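Tyrosine--tRNA ligase, mitochondrial (Coccidioides posadasii, PDB 5IJX) probably charges mitochondrial tRNA(Tyr) with L-tyrosine at the expense of ATP, and is seen here as a C-terminally truncated chain holding the class I catalytic domain. Local coordinates at residues I61-V66 and P273-P278; M182-T187 and Q221-W226; L189-M194 and A213-P218; Y227-K232 and S263-K268. All blocks are in the same frame, centred on the assembly; numbering follows the deposited sequence.

Contact 1 (I61-V66 and P273-P278); sequences ITRKRV and PDLANP
Lys64 and Leu275 are the backbone points that come nearest, their CA atoms 7.6 Å apart, where the chain leaves helix 54-63 and faces the loop at 273-278. Within that loop a backbone bond runs from Ala276 N to Pro273 O.

One hydrogen bond joins the segments, from Lys64 NZ to Leu275 O at 3.1 Å. Lys64 turns its CG away from its own backbone N (chi1 -168°), and the rest of the chain is stretched out, which carries the ammonium across the gap. The C=O...N angle at Leu275 is 157°, and the donor sits 23° off the carbonyl plane. The ammonium has a second acceptor in Gln234 OE1. Gln234 NE2 in turn bonds Asn277 O and, weakly, Leu275 O.

Beside this polar link, Leu275 leans on Arg63, the two side chains crossing at about a right angle. Its methyls touch both ends of the arginine: CD2 lies 4.1 Å from Arg63 CB, and CD1 lies 3.9 Å from Arg63 NH1. Arg63 bends at its second torsion, and its outer part lies at the exposed surface.

The contact is thus a small surface clasp on the Rossmann-type domain of a class I synthetase. Asp274 adds a salt bridge to Lys59 on helix 54-63. Thr62 of the same helix touches helix 7-31. The two segments lead into strands 67-72 and 279-283, and strand 233-239, which carries Gln234, runs between these two in the sheet.

Contact 2 (M182-T187 and Q221-W226); sequences MEVLGT and QGWDFW. With TYR (tyrosine), chain B.
Apolar contact does the joining here: Leu185 and Val184 of helix 178-186 meet the rim of the Trp223 indole, close to its plane. Leu185 CB lies 3.7 Å from Trp223 CZ3, and Leu185 CD2 lies 3.8 Å from Trp223 CE3. Val184 CB touches the next corner, 4.0 Å from Trp223 CH2. Trp223 has its CG anti to the backbone N (chi1 -169°), and this sends the six-membered ring out to the other helix. The two helix segments run nearly at right angles (99°), with their axes 11.7 Å apart at the closest.

Other rings pack against the indole. Trp226 sets its CD1 over one face of Trp223, and Trp223 CZ2 lies in the plane of Trp226. The ring of Trp173 also meets Trp223.

Helix 217-229 belongs to the class I catalytic domain and lines the tyrosine pocket. Two of its side chains in this contact hydrogen-bond the ligand. The hydroxyl OH of the bound tyrosine donates to Asp224 OD2 at 3.2 Å, while the ligand N gives a weak bond to Gln221 OE1 at 3.3 Å. Trp172, Trp173 and Asn169 bond the Asp224 carboxylate and probably help to position it. Gln221 NE2 donates to Gln236 and Gln242, which belong to the pocket themselves.

Near the C-terminal end of helix 178-186, Thr187 OG1 donates to Glu183 O at 2.7 Å, by a wider pi-type turn. Gly186 makes backbone hydrogen bonds to the second subunit.

Contact 3 (L189-M194 and A213-P218); sequences LRLGPM and AEFCYP. With TYR (tyrosine), chain B.
Met194, modelled as selenomethionine, reaches over one face of the Phe215 ring. Its methyl CE stands 4.3 Å above the ring plane, displaced toward the rim. The selenium is also near, with SE of Met194 5.1 Å from the centroid of the Phe215 ring and 41° off the normal, an oblique Met-aromatic contact. A bend at the last torsion (chi3 76°) brings CE over the ring rim and to within 3.8 Å of Pro218 CG. The root of the same side chain touches the ring as well, Met194 CB lying 3.9 Å from Phe215 CZ.

Leu191 comes to the far end of the ring, crossing it at about a right angle, with CD1 3.9 Å from Phe215 CZ. Phe215 holds its CG anti to the backbone N (chi1 179°), which brings CZ of the ring to both Leu191 and Met194.

Tyr217 starts out away from segment 189-194, and its hydroxyl reaches the bound tyrosine. The N of the bound tyrosine lies at the edge of the Tyr217 ring and donates to Tyr217 OH at 3.3 Å. That hydroxyl is also hydrogen-bonded to Asp73.

The second subunit completes the apolar patch: Leu191 packs on Phe215 of the second subunit, and Met194 on Ile212 of that subunit. Backbone bonds from Leu189, Leu191 and Ala213 cross to it too. This is part of the dimer interface of a class I tyrosyl-tRNA synthetase, next in sequence to Tyr217 of the tyrosine pocket.

Contact 4 (Y227-K232 and S263-K268); sequences YLFQRK and SEWAPK
Gln230 lies across the indole of Trp265, and this is the close-packed part of the contact. Gln230 CG stands 3.8 Å from the centroid of the six-membered ring of Trp265, only 9° off the normal, which makes a CH-pi contact. Gln230 CB sits over the same ring, 3.5 Å from Trp265 CZ2. Beyond CG the glutamine chain is extended, and its amide plane is turned 54° from the ring. The opposite face of the indole meets Glu264 CB, so aliphatic carbons flank the ring on both sides. Phe229 comes alongside, its CE2 4.0 Å from Trp265 CB, and that carbon lies near the plane of the phenyl ring. At the backbone of Trp265 there is an ST turn: Trp265 N donates to Ser263 OG at 3.2 Å, almost straight at 171°.

The solvent side is looser. Arg231 and Lys232 are exposed, and their side chains start out away from segment 263-268; neither touches it. Arg231 folds back on its own segment, with its guanidinium flat over the Tyr227 ring and NH1 giving a 2.9 Å bond to Tyr227 O. Lys232 NZ and Glu264 OE2 have opposite charges but stay 6.7 Å apart.

Lys232 also closes the Schellman motif that ends helix 217-229, and the chain then enters strand 233-239. Segment 263-268 follows helix 243-259, which links strands 233-239 and 279-283 as a beta-alpha-beta crossover. That helix packs against both sides of the contact, with Ile253 against Phe229 and Leu257 against Trp265.

Overall arrangement
From the N terminus, contact 1 opens first, at the end of helix 54-63, and closes last, just before strand 279-283. Its long loop encloses the other three. Within it, contact 2 opens on helix 178-186 and closes on helix 217-229, and contact 3 lies wholly inside that span. Contact 4 follows in series, opening at the end of the same helix. No two loops cross. Helix 217-229 serves contacts 2, 3 and 4, passing from the subunit interface and tyrosine pocket toward the sheet. There Trp226 meets Trp265, Phe225 meets Pro278, and Ala276 packs on Phe229 and Pro267, joining contacts 1, 2 and 4.

Contact 1 (I61-V66 and P273-P278)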
# COMPACT_ATOMS: atom_id res chain seq x y z
N ILE A 61 18.23 4.28 -27.05
CA ILE A 61 19.60 4.45 -26.56
C ILE A 61 20.42 5.26 -27.56
O ILE A 61 21.22 6.12 -27.18
CB ILE A 61 20.23 3.08 -26.27
CG1 ILE A 61 19.39 2.32 -25.25
CG2 ILE A 61 21.66 3.26 -25.77
CD1 ILE A 61 19.88 0.91 -24.96
N THR A 62 20.23 4.99 -28.86
CA THR A 62 21.00 5.71 -29.87
C THR A 62 20.66 7.20 -29.88
O THR A 62 21.55 8.05 -30.02
CB THR A 62 20.75 5.09 -31.24
OG1 THR A 62 21.17 3.72 -31.23
CG2 THR A 62 21.52 5.84 -32.32
N ARG A 63 19.38 7.53 -29.72
CA ARG A 63 18.92 8.91 -29.83
C ARG A 63 18.95 9.68 -28.51
O ARG A 63 18.79 10.91 -28.53
CB ARG A 63 17.49 8.95 -30.37
CG ARG A 63 17.34 8.74 -31.87
CD ARG A 63 16.20 9.59 -32.40
NE ARG A 63 15.68 9.12 -33.68
CZ ARG A 63 14.44 9.33 -34.11
NH1 ARG A 63 13.57 10.00 -33.36
NH2 ARG A 63 14.06 8.86 -35.29
N LYS A 64 19.14 9.01 -27.38
CA LYS A 64 18.90 9.65 -26.09
C LYS A 64 19.85 9.11 -25.04
O LYS A 64 20.02 7.89 -24.93
CB LYS A 64 17.44 9.43 -25.66
CG LYS A 64 16.99 10.27 -24.49
CD LYS A 64 15.50 10.09 -24.26
CE LYS A 64 14.97 11.05 -23.21
NZ LYS A 64 13.49 10.97 -23.10
N ARG A 65 20.47 10.01 -24.28
CA ARG A 65 21.38 9.64 -23.20
C ARG A 65 20.55 9.25 -21.98
O ARG A 65 20.37 10.00 -21.03
CB ARG A 65 22.33 10.80 -22.88
CG ARG A 65 23.51 10.42 -22.00
CD ARG A 65 24.29 11.66 -21.57
NE ARG A 65 24.94 12.34 -22.69
CZ ARG A 65 26.21 12.16 -23.06
NH1 ARG A 65 27.00 11.33 -22.40
NH2 ARG A 65 26.70 12.84 -24.10
N VAL A 66 20.02 8.02 -22.03
CA VAL A 66 19.08 7.54 -21.02
C VAL A 66 19.83 6.90 -19.86
O VAL A 66 21.07 6.83 -19.86
CB VAL A 66 18.08 6.55 -21.63
CG1 VAL A 66 17.23 7.23 -22.69
CG2 VAL A 66 18.79 5.33 -22.20
N PRO A 273 6.55 8.28 -29.14
CA PRO A 273 6.36 7.53 -27.88
C PRO A 273 7.52 6.62 -27.54
O PRO A 273 7.82 6.44 -26.35
CB PRO A 273 5.08 6.73 -28.14
CG PRO A 273 4.42 7.39 -29.31
CD PRO A 273 5.52 7.96 -30.13
N ASP A 274 8.19 6.04 -28.54
CA ASP A 274 9.31 5.15 -28.28
C ASP A 274 10.42 5.84 -27.48
O ASP A 274 11.21 5.15 -26.83
CB ASP A 274 9.87 4.62 -29.60
CG ASP A 274 8.90 3.69 -30.31
OD1 ASP A 274 7.73 3.62 -29.89
OD2 ASP A 274 9.32 3.03 -31.29
N LEU A 275 10.49 7.17 -27.52
CA LEU A 275 11.49 7.91 -26.78
C LEU A 275 11.05 8.26 -25.36
O LEU A 275 11.87 8.74 -24.57
CB LEU A 275 11.86 9.19 -27.53
CG LEU A 275 12.47 9.01 -28.92
CD1 LEU A 275 12.71 10.35 -29.58
CD2 LEU A 275 13.77 8.22 -28.83
N ALA A 276 9.78 8.03 -25.02
CA ALA A 276 9.26 8.34 -23.70
C ALA A 276 8.92 7.11 -22.87
O ALA A 276 8.58 7.26 -21.70
CB ALA A 276 8.00 9.21 -23.83
N ASN A 277 9.01 5.91 -23.44
CA ASN A 277 8.51 4.71 -22.79
C ASN A 277 9.61 4.00 -22.02
O ASN A 277 10.80 4.21 -22.25
CB ASN A 277 7.93 3.75 -23.83
CG ASN A 277 6.53 4.13 -24.25
OD1 ASN A 277 6.00 5.16 -23.83
ND2 ASN A 277 5.91 3.30 -25.08
N PRO A 278 9.23 3.14 -21.07
CA PRO A 278 10.21 2.32 -20.36
C PRO A 278 10.52 1.03 -21.10
O PRO A 278 9.70 0.49 -21.84
CB PRO A 278 9.50 2.04 -19.03
CG PRO A 278 8.06 1.97 -19.41
CD PRO A 278 7.88 2.99 -20.50

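Contact 2 (M182-T187 and Q221-W226)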
# COMPACT_ATOMS: atom_id res chain seq x y z
N MSE A 182 -1.59 4.11 -4.21
CA MSE A 182 -2.91 3.60 -4.58
C MSE A 182 -3.57 4.46 -5.65
O MSE A 182 -4.10 3.95 -6.64
CB MSE A 182 -3.81 3.50 -3.35
CG MSE A 182 -3.45 2.38 -2.38
SE MSE A 182 -3.55 0.61 -3.20
CE MSE A 182 -1.68 0.42 -3.76
N GLU A 183 -3.56 5.78 -5.44
CA GLU A 183 -4.21 6.69 -6.37
C GLU A 183 -3.52 6.67 -7.73
O GLU A 183 -4.16 6.45 -8.76
CB GLU A 183 -4.22 8.11 -5.80
CG GLU A 183 -5.10 8.28 -4.57
CD GLU A 183 -4.97 9.65 -3.94
OE1 GLU A 183 -3.90 10.28 -4.10
OE2 GLU A 183 -5.93 10.11 -3.29
N VAL A 184 -2.20 6.90 -7.75
CA VAL A 184 -1.47 7.03 -9.00
C VAL A 184 -1.38 5.69 -9.72
O VAL A 184 -1.62 5.60 -10.93
CB VAL A 184 -0.07 7.62 -8.73
CG1 VAL A 184 0.77 7.61 -10.00
CG2 VAL A 184 -0.20 9.04 -8.19
N LEU A 185 -1.01 4.63 -9.00
CA LEU A 185 -0.75 3.32 -9.59
C LEU A 185 -1.82 2.28 -9.29
O LEU A 185 -2.19 1.52 -10.17
CB LEU A 185 0.61 2.79 -9.13
CG LEU A 185 1.02 1.42 -9.68
CD1 LEU A 185 1.05 1.42 -11.20
CD2 LEU A 185 2.37 1.03 -9.12
N GLY A 186 -2.31 2.23 -8.05
CA GLY A 186 -3.28 1.21 -7.69
C GLY A 186 -4.51 1.23 -8.57
O GLY A 186 -5.06 0.18 -8.91
N THR A 187 -4.97 2.43 -8.95
CA THR A 187 -6.17 2.54 -9.77
C THR A 187 -5.95 2.06 -11.20
O THR A 187 -6.92 1.74 -11.89
CB THR A 187 -6.67 3.98 -9.78
OG1 THR A 187 -5.64 4.84 -10.28
CG2 THR A 187 -7.06 4.42 -8.38
N GLN A 221 8.32 -2.93 -6.52
CA GLN A 221 9.42 -2.86 -7.48
C GLN A 221 9.05 -1.99 -8.67
O GLN A 221 9.87 -1.19 -9.14
CB GLN A 221 9.80 -4.27 -7.93
CG GLN A 221 10.83 -4.30 -9.03
CD GLN A 221 11.51 -5.65 -9.15
OE1 GLN A 221 11.38 -6.51 -8.28
NE2 GLN A 221 12.24 -5.85 -10.25
N GLY A 222 7.82 -2.11 -9.17
CA GLY A 222 7.37 -1.23 -10.22
C GLY A 222 7.40 0.23 -9.81
O GLY A 222 7.65 1.11 -10.64
N TRP A 223 7.16 0.51 -8.53
CA TRP A 223 7.19 1.88 -8.04
C TRP A 223 8.61 2.39 -7.89
O TRP A 223 8.86 3.58 -8.06
CB TRP A 223 6.45 1.99 -6.71
CG TRP A 223 6.21 3.41 -6.29
CD1 TRP A 223 6.98 4.16 -5.44
CD2 TRP A 223 5.14 4.25 -6.71
NE1 TRP A 223 6.44 5.42 -5.31
CE2 TRP A 223 5.31 5.50 -6.08
CE3 TRP A 223 4.04 4.08 -7.57
CZ2 TRP A 223 4.43 6.57 -6.28
CZ3 TRP A 223 3.17 5.13 -7.76
CH2 TRP A 223 3.37 6.36 -7.11
N ASP A 224 9.56 1.51 -7.56
CA ASP A 224 10.97 1.87 -7.69
C ASP A 224 11.26 2.28 -9.13
O ASP A 224 11.88 3.33 -9.38
CB ASP A 224 11.87 0.70 -7.28
CG ASP A 224 11.79 0.40 -5.80
OD1 ASP A 224 11.23 1.22 -5.04
OD2 ASP A 224 12.31 -0.66 -5.39
N PHE A 225 10.81 1.47 -10.09
CA PHE A 225 11.02 1.80 -11.50
C PHE A 225 10.40 3.14 -11.86
O PHE A 225 11.00 3.92 -12.61
CB PHE A 225 10.43 0.70 -12.38
CG PHE A 225 10.95 0.70 -13.80
CD1 PHE A 225 11.82 1.68 -14.25
CD2 PHE A 225 10.55 -0.29 -14.69
CE1 PHE A 225 12.28 1.68 -15.55
CE2 PHE A 225 11.02 -0.30 -15.99
CZ PHE A 225 11.88 0.68 -16.42
N TRP A 226 9.20 3.43 -11.35
CA TRP A 226 8.55 4.70 -11.65
C TRP A 226 9.31 5.86 -11.03
O TRP A 226 9.55 6.89 -11.68
CB TRP A 226 7.11 4.64 -11.15
CG TRP A 226 6.37 5.95 -11.10
CD1 TRP A 226 5.85 6.54 -9.99
CD2 TRP A 226 6.05 6.80 -12.21
NE1 TRP A 226 5.23 7.72 -10.34
CE2 TRP A 226 5.34 7.90 -11.69
CE3 TRP A 226 6.31 6.74 -13.58
CZ2 TRP A 226 4.88 8.94 -12.50
CZ3 TRP A 226 5.85 7.77 -14.38
CH2 TRP A 226 5.14 8.86 -13.84
N TYR B . 13.94 -8.49 -7.47
CA TYR B . 15.39 -8.37 -7.33
C TYR B . 15.99 -9.67 -6.78
O TYR B . 17.16 -9.98 -7.01
CB TYR B . 15.74 -7.20 -6.40
CG TYR B . 15.15 -5.87 -6.82
CD1 TYR B . 15.03 -5.52 -8.16
CD2 TYR B . 14.71 -4.96 -5.87
CE1 TYR B . 14.49 -4.30 -8.53
CE2 TYR B . 14.16 -3.74 -6.23
CZ TYR B . 14.05 -3.41 -7.56
OH TYR B . 13.51 -2.20 -7.92
OXT TYR B . 15.31 -10.44 -6.10

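Contact 3 (L189-M194 and A213-P218)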
# COMPACT_ATOMS: atom_id res chain seq x y z
N LEU A 189 -3.56 -0.56 -12.06
CA LEU A 189 -3.35 -2.00 -12.04
C LEU A 189 -4.69 -2.73 -11.94
O LEU A 189 -5.60 -2.30 -11.23
CB LEU A 189 -2.46 -2.38 -10.86
CG LEU A 189 -1.09 -1.71 -10.85
CD1 LEU A 189 -0.35 -2.02 -9.56
CD2 LEU A 189 -0.28 -2.16 -12.05
N ARG A 190 -4.80 -3.84 -12.66
CA ARG A 190 -5.98 -4.69 -12.63
C ARG A 190 -5.65 -5.99 -11.90
O ARG A 190 -4.57 -6.55 -12.07
CB ARG A 190 -6.49 -5.00 -14.04
CG ARG A 190 -6.69 -3.76 -14.91
CD ARG A 190 -7.70 -2.79 -14.30
NE ARG A 190 -9.02 -3.39 -14.13
CZ ARG A 190 -10.07 -2.76 -13.63
NH1 ARG A 190 -9.97 -1.49 -13.22
NH2 ARG A 190 -11.23 -3.38 -13.52
N LEU A 191 -6.60 -6.46 -11.10
CA LEU A 191 -6.34 -7.61 -10.23
C LEU A 191 -6.15 -8.89 -11.03
O LEU A 191 -5.18 -9.62 -10.82
CB LEU A 191 -7.48 -7.77 -9.22
CG LEU A 191 -7.38 -8.95 -8.26
CD1 LEU A 191 -6.19 -8.79 -7.33
CD2 LEU A 191 -8.68 -9.10 -7.48
N GLY A 192 -7.06 -9.17 -11.96
CA GLY A 192 -7.03 -10.39 -12.73
C GLY A 192 -5.66 -10.71 -13.29
O GLY A 192 -5.07 -11.76 -13.02
N PRO A 193 -5.13 -9.80 -14.11
CA PRO A 193 -3.78 -10.01 -14.67
C PRO A 193 -2.74 -10.40 -13.63
O PRO A 193 -1.95 -11.32 -13.86
CB PRO A 193 -3.47 -8.66 -15.32
CG PRO A 193 -4.81 -8.10 -15.69
CD PRO A 193 -5.76 -8.56 -14.62
N MSE A 194 -2.73 -9.72 -12.48
CA MSE A 194 -1.76 -10.04 -11.44
C MSE A 194 -1.98 -11.43 -10.87
O MSE A 194 -1.03 -12.18 -10.65
CB MSE A 194 -1.83 -9.00 -10.32
CG MSE A 194 -1.26 -7.67 -10.71
SE MSE A 194 -1.01 -6.54 -9.15
CE MSE A 194 0.59 -7.38 -8.41
N ALA A 213 1.64 -8.72 1.62
CA ALA A 213 2.95 -8.12 1.39
C ALA A 213 3.66 -8.79 0.23
O ALA A 213 4.18 -8.12 -0.67
CB ALA A 213 3.78 -8.20 2.67
N GLU A 214 3.70 -10.13 0.23
CA GLU A 214 4.32 -10.85 -0.88
C GLU A 214 3.62 -10.53 -2.20
O GLU A 214 4.28 -10.31 -3.22
CB GLU A 214 4.29 -12.36 -0.61
CG GLU A 214 5.17 -12.81 0.54
CD GLU A 214 5.04 -14.30 0.82
OE1 GLU A 214 3.91 -14.75 1.12
OE2 GLU A 214 6.05 -15.02 0.72
N PHE A 215 2.29 -10.51 -2.19
CA PHE A 215 1.54 -10.26 -3.41
C PHE A 215 1.83 -8.87 -3.97
O PHE A 215 1.80 -8.68 -5.19
CB PHE A 215 0.04 -10.42 -3.13
CG PHE A 215 -0.83 -10.16 -4.32
CD1 PHE A 215 -0.86 -11.04 -5.38
CD2 PHE A 215 -1.65 -9.04 -4.36
CE1 PHE A 215 -1.68 -10.81 -6.47
CE2 PHE A 215 -2.46 -8.80 -5.45
CZ PHE A 215 -2.48 -9.69 -6.51
N CYS A 216 2.13 -7.90 -3.11
CA CYS A 216 2.38 -6.53 -3.52
C CYS A 216 3.85 -6.25 -3.83
O CYS A 216 4.19 -5.11 -4.15
CB CYS A 216 1.89 -5.57 -2.44
SG CYS A 216 0.10 -5.60 -2.17
N TYR A 217 4.72 -7.25 -3.74
CA TYR A 217 6.13 -7.04 -4.06
C TYR A 217 6.32 -6.45 -5.45
O TYR A 217 6.99 -5.41 -5.57
CB TYR A 217 6.89 -8.35 -3.89
CG TYR A 217 8.38 -8.20 -4.09
CD1 TYR A 217 9.23 -8.05 -3.00
CD2 TYR A 217 8.94 -8.21 -5.36
CE1 TYR A 217 10.60 -7.92 -3.17
CE2 TYR A 217 10.30 -8.07 -5.54
CZ TYR A 217 11.13 -7.93 -4.45
OH TYR A 217 12.48 -7.79 -4.64
N PRO A 218 5.79 -7.05 -6.52
CA PRO A 218 6.01 -6.45 -7.85
C PRO A 218 5.47 -5.04 -7.97
O PRO A 218 5.94 -4.28 -8.82
CB PRO A 218 5.28 -7.42 -8.80
CG PRO A 218 4.26 -8.09 -7.94
CD PRO A 218 4.88 -8.20 -6.58
N TYR B . 13.94 -8.49 -7.47
CA TYR B . 15.39 -8.37 -7.33
C TYR B . 15.99 -9.67 -6.78
O TYR B . 17.16 -9.98 -7.01
CB TYR B . 15.74 -7.20 -6.40
CG TYR B . 15.15 -5.87 -6.82
CD1 TYR B . 15.03 -5.52 -8.16
CD2 TYR B . 14.71 -4.96 -5.87
CE1 TYR B . 14.49 -4.30 -8.53
CE2 TYR B . 14.16 -3.74 -6.23
CZ TYR B . 14.05 -3.41 -7.56
OH TYR B . 13.51 -2.20 -7.92
OXT TYR B . 15.31 -10.44 -6.10

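Contact 4 (Y227-K232 and S263-K268)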
# COMPACT_ATOMS: atom_id res chain seq x y z
N TYR A 227 9.72 5.70 -9.77
CA TYR A 227 10.50 6.73 -9.09
C TYR A 227 11.75 7.08 -9.88
O TYR A 227 12.04 8.26 -10.11
CB TYR A 227 10.86 6.24 -7.68
CG TYR A 227 11.71 7.19 -6.88
CD1 TYR A 227 11.13 8.08 -5.98
CD2 TYR A 227 13.10 7.19 -7.00
CE1 TYR A 227 11.91 8.96 -5.24
CE2 TYR A 227 13.88 8.06 -6.27
CZ TYR A 227 13.28 8.94 -5.39
OH TYR A 227 14.07 9.80 -4.65
N LEU A 228 12.51 6.07 -10.31
CA LEU A 228 13.69 6.33 -11.11
C LEU A 228 13.34 6.81 -12.52
O LEU A 228 14.14 7.50 -13.15
CB LEU A 228 14.56 5.07 -11.19
CG LEU A 228 15.08 4.58 -9.84
CD1 LEU A 228 15.78 3.24 -9.99
CD2 LEU A 228 16.01 5.61 -9.22
N PHE A 229 12.15 6.45 -13.00
CA PHE A 229 11.70 6.90 -14.32
C PHE A 229 11.52 8.40 -14.35
O PHE A 229 11.95 9.07 -15.30
CB PHE A 229 10.40 6.18 -14.69
CG PHE A 229 9.87 6.53 -16.06
CD1 PHE A 229 10.30 5.84 -17.18
CD2 PHE A 229 8.93 7.54 -16.22
CE1 PHE A 229 9.81 6.16 -18.43
CE2 PHE A 229 8.44 7.85 -17.47
CZ PHE A 229 8.88 7.16 -18.58
N GLN A 230 10.91 8.96 -13.30
CA GLN A 230 10.80 10.41 -13.22
C GLN A 230 12.17 11.09 -13.19
O GLN A 230 12.26 12.30 -13.43
CB GLN A 230 10.00 10.81 -11.98
CG GLN A 230 8.60 10.23 -11.97
CD GLN A 230 7.86 10.55 -10.69
OE1 GLN A 230 7.23 9.68 -10.09
NE2 GLN A 230 7.94 11.80 -10.26
N ARG A 231 13.23 10.34 -12.91
CA ARG A 231 14.58 10.88 -12.77
C ARG A 231 15.51 10.37 -13.86
O ARG A 231 16.68 10.07 -13.62
CB ARG A 231 15.13 10.57 -11.38
CG ARG A 231 14.32 11.23 -10.27
CD ARG A 231 14.62 10.68 -8.90
NE ARG A 231 13.92 11.43 -7.86
CZ ARG A 231 12.61 11.32 -7.61
NH1 ARG A 231 11.86 10.49 -8.32
NH2 ARG A 231 12.06 12.05 -6.65
N LYS A 232 14.99 10.27 -15.09
CA LYS A 232 15.75 10.06 -16.32
C LYS A 232 16.22 8.62 -16.52
O LYS A 232 17.02 8.38 -17.44
CB LYS A 232 16.97 10.99 -16.39
CG LYS A 232 16.65 12.46 -16.11
CD LYS A 232 15.67 13.03 -17.12
CE LYS A 232 15.37 14.49 -16.84
NZ LYS A 232 14.59 15.13 -17.93
N SER A 263 0.63 14.37 -18.02
CA SER A 263 1.75 14.25 -17.10
C SER A 263 3.03 14.83 -17.69
O SER A 263 3.25 14.81 -18.91
CB SER A 263 1.98 12.78 -16.74
OG SER A 263 3.18 12.61 -16.01
N GLU A 264 3.89 15.33 -16.80
CA GLU A 264 5.18 15.86 -17.21
C GLU A 264 6.02 14.83 -17.96
O GLU A 264 6.99 15.21 -18.62
CB GLU A 264 5.93 16.36 -15.97
CG GLU A 264 7.32 16.90 -16.23
CD GLU A 264 7.99 17.40 -14.96
OE1 GLU A 264 7.31 17.45 -13.92
OE2 GLU A 264 9.19 17.73 -15.01
N TRP A 265 5.66 13.55 -17.88
CA TRP A 265 6.43 12.48 -18.50
C TRP A 265 5.64 11.72 -19.56
O TRP A 265 6.13 10.70 -20.07
CB TRP A 265 6.93 11.51 -17.43
CG TRP A 265 7.84 12.17 -16.44
CD1 TRP A 265 9.18 12.41 -16.59
CD2 TRP A 265 7.48 12.68 -15.16
NE1 TRP A 265 9.67 13.05 -15.48
CE2 TRP A 265 8.65 13.22 -14.58
CE3 TRP A 265 6.28 12.73 -14.43
CZ2 TRP A 265 8.65 13.80 -13.32
CZ3 TRP A 265 6.29 13.31 -13.18
CH2 TRP A 265 7.47 13.84 -12.63
N ALA A 266 4.45 12.18 -19.92
CA ALA A 266 3.67 11.50 -20.94
C ALA A 266 4.01 12.04 -22.32
O ALA A 266 4.22 13.25 -22.48
CB ALA A 266 2.17 11.67 -20.68
N PRO A 267 4.07 11.19 -23.34
CA PRO A 267 4.44 11.67 -24.68
C PRO A 267 3.30 12.39 -25.38
O PRO A 267 2.51 11.77 -26.10
CB PRO A 267 4.83 10.39 -25.42
CG PRO A 267 3.98 9.34 -24.79
CD PRO A 267 3.83 9.73 -23.34
N LYS A 268 3.20 13.70 -25.17
CA LYS A 268 2.18 14.50 -25.84
C LYS A 268 2.58 14.72 -27.29
O LYS A 268 3.70 15.16 -27.58
CB LYS A 268 2.00 15.84 -25.12